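Long-range contact in cytosine deaminase (Klebsiella pneumoniae, PDB 4R7W), which probably catalyses the hydrolytic deamination of cytosine to uracil and ammonia at an iron-bearing active site of the amidohydrolase family: residues R204-H209 with A235-S240. Sequence-based numbering, arbitrary orientation.
With FE2 (Fe (II) ion), chain L; O7U ((2R)-2-amino-2,5-dihydro-1,5,2-diazaphosphinin-6(1H)-one 2-oxide), chain M.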
ATOM      1  N   ARG B 204      31.995  -3.963  15.417  1.00 14.44           N
ATOM      2  CA  ARG B 204      30.796  -3.246  14.990  1.00 14.01           C
ATOM      3  C   ARG B 204      29.758  -4.197  14.396  1.00 13.46           C
ATOM      4  O   ARG B 204      30.066  -5.342  14.095  1.00 15.93           O
ATOM      5  CB  ARG B 204      31.170  -2.164  13.968  1.00 18.59           C
ATOM      6  CG  ARG B 204      32.186  -1.142  14.495  1.00 15.05           C
ATOM      7  CD  ARG B 204      31.630  -0.377  15.708  1.00 14.83           C
ATOM      8  NE  ARG B 204      32.707   0.279  16.456  1.00 25.54           N
ATOM      9  CZ  ARG B 204      33.190   1.491  16.187  1.00 22.09           C
ATOM     10  NH1 ARG B 204      34.172   1.991  16.922  1.00 22.05           N
ATOM     11  NH2 ARG B 204      32.692   2.206  15.185  1.00 23.68           N
ATOM     12  N   LEU B 205      28.528  -3.726  14.233  1.00 13.16           N
ATOM     13  CA  LEU B 205      27.506  -4.506  13.538  1.00 12.64           C
ATOM     14  C   LEU B 205      27.715  -4.326  12.033  1.00 21.92           C
ATOM     15  O   LEU B 205      28.449  -3.444  11.630  1.00 12.15           O
ATOM     16  CB  LEU B 205      26.099  -4.043  13.944  1.00 14.75           C
ATOM     17  CG  LEU B 205      25.776  -4.057  15.449  1.00 22.44           C
ATOM     18  CD1 LEU B 205      24.377  -3.525  15.738  1.00 14.38           C
ATOM     19  CD2 LEU B 205      25.945  -5.441  16.030  1.00 25.59           C
ATOM     20  N   VAL B 206      27.075  -5.161  11.213  1.00 11.66           N
ATOM     21  CA  VAL B 206      27.179  -5.053   9.762  1.00 11.18           C
ATOM     22  C   VAL B 206      25.774  -4.995   9.166  1.00 18.75           C
ATOM     23  O   VAL B 206      24.879  -5.742   9.587  1.00 18.25           O
ATOM     24  CB  VAL B 206      27.911  -6.274   9.159  1.00 12.74           C
ATOM     25  CG1 VAL B 206      27.835  -6.272   7.635  1.00 11.55           C
ATOM     26  CG2 VAL B 206      29.347  -6.315   9.611  1.00 16.92           C
ATOM     27  N   ASP B 207      25.579  -4.101   8.200  1.00 13.51           N
ATOM     28  CA  ASP B 207      24.330  -4.054   7.439  1.00 10.07           C
ATOM     29  C   ASP B 207      24.630  -3.604   5.998  1.00  9.76           C
ATOM     30  O   ASP B 207      24.842  -2.427   5.735  1.00 15.08           O
ATOM     31  CB  ASP B 207      23.308  -3.125   8.088  1.00 10.17           C
ATOM     32  CG  ASP B 207      21.920  -3.302   7.517  1.00 10.68           C
ATOM     33  OD1 ASP B 207      20.927  -3.264   8.299  1.00 17.78           O
ATOM     34  OD2 ASP B 207      21.813  -3.514   6.291  1.00  9.49           O
ATOM     35  N   VAL B 208      24.606  -4.557   5.079  1.00  9.48           N
ATOM     36  CA  VAL B 208      25.080  -4.336   3.697  1.00  9.26           C
ATOM     37  C   VAL B 208      23.882  -4.238   2.743  1.00 15.05           C
ATOM     38  O   VAL B 208      22.934  -5.024   2.861  1.00 12.35           O
ATOM     39  CB  VAL B 208      26.025  -5.499   3.277  1.00 10.95           C
ATOM     40  CG1 VAL B 208      26.510  -5.364   1.814  1.00  9.09           C
ATOM     41  CG2 VAL B 208      27.238  -5.549   4.219  1.00 10.28           C
ATOM     42  N   HIS B 209      23.892  -3.246   1.847  1.00 10.50           N
ATOM     43  CA  HIS B 209      22.959  -3.246   0.727  1.00  8.53           C
ATOM     44  C   HIS B 209      23.439  -4.338  -0.188  1.00 18.57           C
ATOM     45  O   HIS B 209      24.439  -4.170  -0.898  1.00 10.50           O
ATOM     46  CB  HIS B 209      22.980  -1.934  -0.045  1.00  8.55           C
ATOM     47  CG  HIS B 209      22.337  -0.796   0.673  1.00 11.46           C
ATOM     48  ND1 HIS B 209      22.782  -0.344   1.896  1.00 10.73           N
ATOM     49  CD2 HIS B 209      21.285  -0.011   0.337  1.00 10.96           C
ATOM     50  CE1 HIS B 209      22.028   0.670   2.286  1.00 10.81           C
ATOM     51  NE2 HIS B 209      21.116   0.893   1.356  1.00 13.22           N
ATOM     52  N   ALA B 235      24.629 -13.101  14.141  1.00 12.97           N
ATOM     53  CA  ALA B 235      23.667 -12.239  14.814  1.00 20.20           C
ATOM     54  C   ALA B 235      23.933 -10.749  14.584  1.00 21.07           C
ATOM     55  O   ALA B 235      23.012  -9.932  14.624  1.00 20.35           O
ATOM     56  CB  ALA B 235      23.633 -12.556  16.326  1.00 18.53           C
ATOM     57  N   GLN B 236      25.191 -10.405  14.334  1.00 16.78           N
ATOM     58  CA  GLN B 236      25.585  -9.005  14.180  1.00 15.00           C
ATOM     59  C   GLN B 236      25.611  -8.550  12.704  1.00 13.73           C
ATOM     60  O   GLN B 236      25.952  -7.407  12.396  1.00 13.33           O
ATOM     61  CB  GLN B 236      26.940  -8.756  14.877  1.00 13.14           C
ATOM     62  CG  GLN B 236      26.897  -8.803  16.397  1.00 25.45           C
ATOM     63  CD  GLN B 236      26.830 -10.217  16.949  1.00 36.21           C
ATOM     64  OE1 GLN B 236      27.571 -11.101  16.511  1.00 43.37           O
ATOM     65  NE2 GLN B 236      25.937 -10.440  17.913  1.00 32.99           N
ATOM     66  N   VAL B 237      25.207  -9.443  11.804  1.00 15.94           N
ATOM     67  CA  VAL B 237      25.175  -9.158  10.379  1.00 11.15           C
ATOM     68  C   VAL B 237      23.753  -9.148   9.787  1.00 10.76           C
ATOM     69  O   VAL B 237      22.918 -10.011  10.094  1.00 10.84           O
ATOM     70  CB  VAL B 237      26.069 -10.154   9.592  1.00 19.34           C
ATOM     71  CG1 VAL B 237      25.956  -9.919   8.094  1.00 18.85           C
ATOM     72  CG2 VAL B 237      27.540 -10.033  10.041  1.00 11.46           C
ATOM     73  N   THR B 238      23.485  -8.142   8.965  1.00 14.29           N
ATOM     74  CA  THR B 238      22.225  -8.028   8.245  1.00 15.65           C
ATOM     75  C   THR B 238      22.480  -7.801   6.757  1.00 15.30           C
ATOM     76  O   THR B 238      23.292  -6.971   6.390  1.00 13.63           O
ATOM     77  CB  THR B 238      21.401  -6.854   8.794  1.00 14.70           C
ATOM     78  OG1 THR B 238      21.021  -7.145  10.143  1.00 13.68           O
ATOM     79  CG2 THR B 238      20.155  -6.609   7.941  1.00 16.83           C
ATOM     80  N   ALA B 239      21.784  -8.556   5.912  1.00 14.76           N
ATOM     81  CA  ALA B 239      21.779  -8.308   4.482  1.00 12.42           C
ATOM     82  C   ALA B 239      20.502  -7.568   4.106  1.00 11.01           C
ATOM     83  O   ALA B 239      19.400  -8.136   4.173  1.00 16.61           O
ATOM     84  CB  ALA B 239      21.865  -9.623   3.711  1.00 11.80           C
ATOM     85  N   SER B 240      20.641  -6.299   3.731  1.00 11.18           N
ATOM     86  CA  SER B 240      19.498  -5.525   3.258  1.00  8.55           C
ATOM     87  C   SER B 240      19.220  -5.773   1.777  1.00  9.72           C
ATOM     88  O   SER B 240      20.149  -6.022   0.983  1.00  9.05           O
ATOM     89  CB  SER B 240      19.692  -4.024   3.504  1.00  8.65           C
ATOM     90  OG  SER B 240      19.615  -3.699   4.889  1.00 12.10           O
TER
HETATM   91 FE   FE2 L 501      18.747   1.701   1.446  1.00 18.73          FE
HETATM   92  N1  O7U M 502      21.023   4.013  -2.078  1.00 10.65           N
HETATM   93  C2  O7U M 502      21.048   2.669  -2.463  1.00 10.53           C
HETATM   94  O2  O7U M 502      22.030   2.058  -2.917  1.00  8.76           O
HETATM   95  N3  O7U M 502      19.898   1.927  -2.328  1.00 12.06           N
HETATM   96  N4  O7U M 502      17.233   2.153  -2.772  1.00 12.36           N
HETATM   97  O4  O7U M 502      18.240   1.465  -0.661  1.00 15.23           O
HETATM   98  P4  O7U M 502      18.469   2.410  -1.740  1.00 13.76           P
HETATM   99  C5  O7U M 502      18.649   4.134  -1.325  1.00  8.99           C
HETATM  100  C6  O7U M 502      19.814   4.632  -1.537  1.00 13.99           C
HETATM  101  O   HOH W   1      23.109  -5.680  11.632  1.00 16.04           O
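Asp207 and Ser240 meet inside the barrel: Ser240 OG donates to the syn lone pair of Asp207 OD2 at 2.6 Å. Asp207 turns its carboxylate across the strand gap because CG lies anti to the backbone N (chi1 -167°). Its other oxygen, OD1, rests 3.5 Å from Thr238 CG2 and forms a salt bridge with Arg115. The same Ser240 OG is hydrogen-bonded to His56 ND1.

Beneath these side chains the two strands run parallel. Val206 N donates to Gln236 O at 2.8 Å, and Thr238 N returns a bond to Val206 O. Val208 N to Thr238 O and Ser240 N to Val208 O continue the ladder. A water is hydrogen-bonded to Val206 O (2.7 Å) and Thr238 OG1 (3.0 Å).

On the other face Val206 and Val237 lie side by side, with Val206 CB 3.9 Å from Val237 CG2. Helices 185-202 and 220-230 pack over this face. At the strand start Leu205 CD2 touches Gln236 CG at 3.5 Å.

Strand 205-210, helix 220-230 and strand 237-241 form a beta-alpha-beta unit of the TIM barrel. His209 NE2 binds the iron at 2.5 Å, together with His56, His58, Asp308 and O4 on the phosphorus of the bound ligand O7U. The buried carboxylate is probably kept ionised by Arg115. Ser240 OG spends its proton on Asp207, consistent with His56 being protonated at ND1 and binding the iron through NE2.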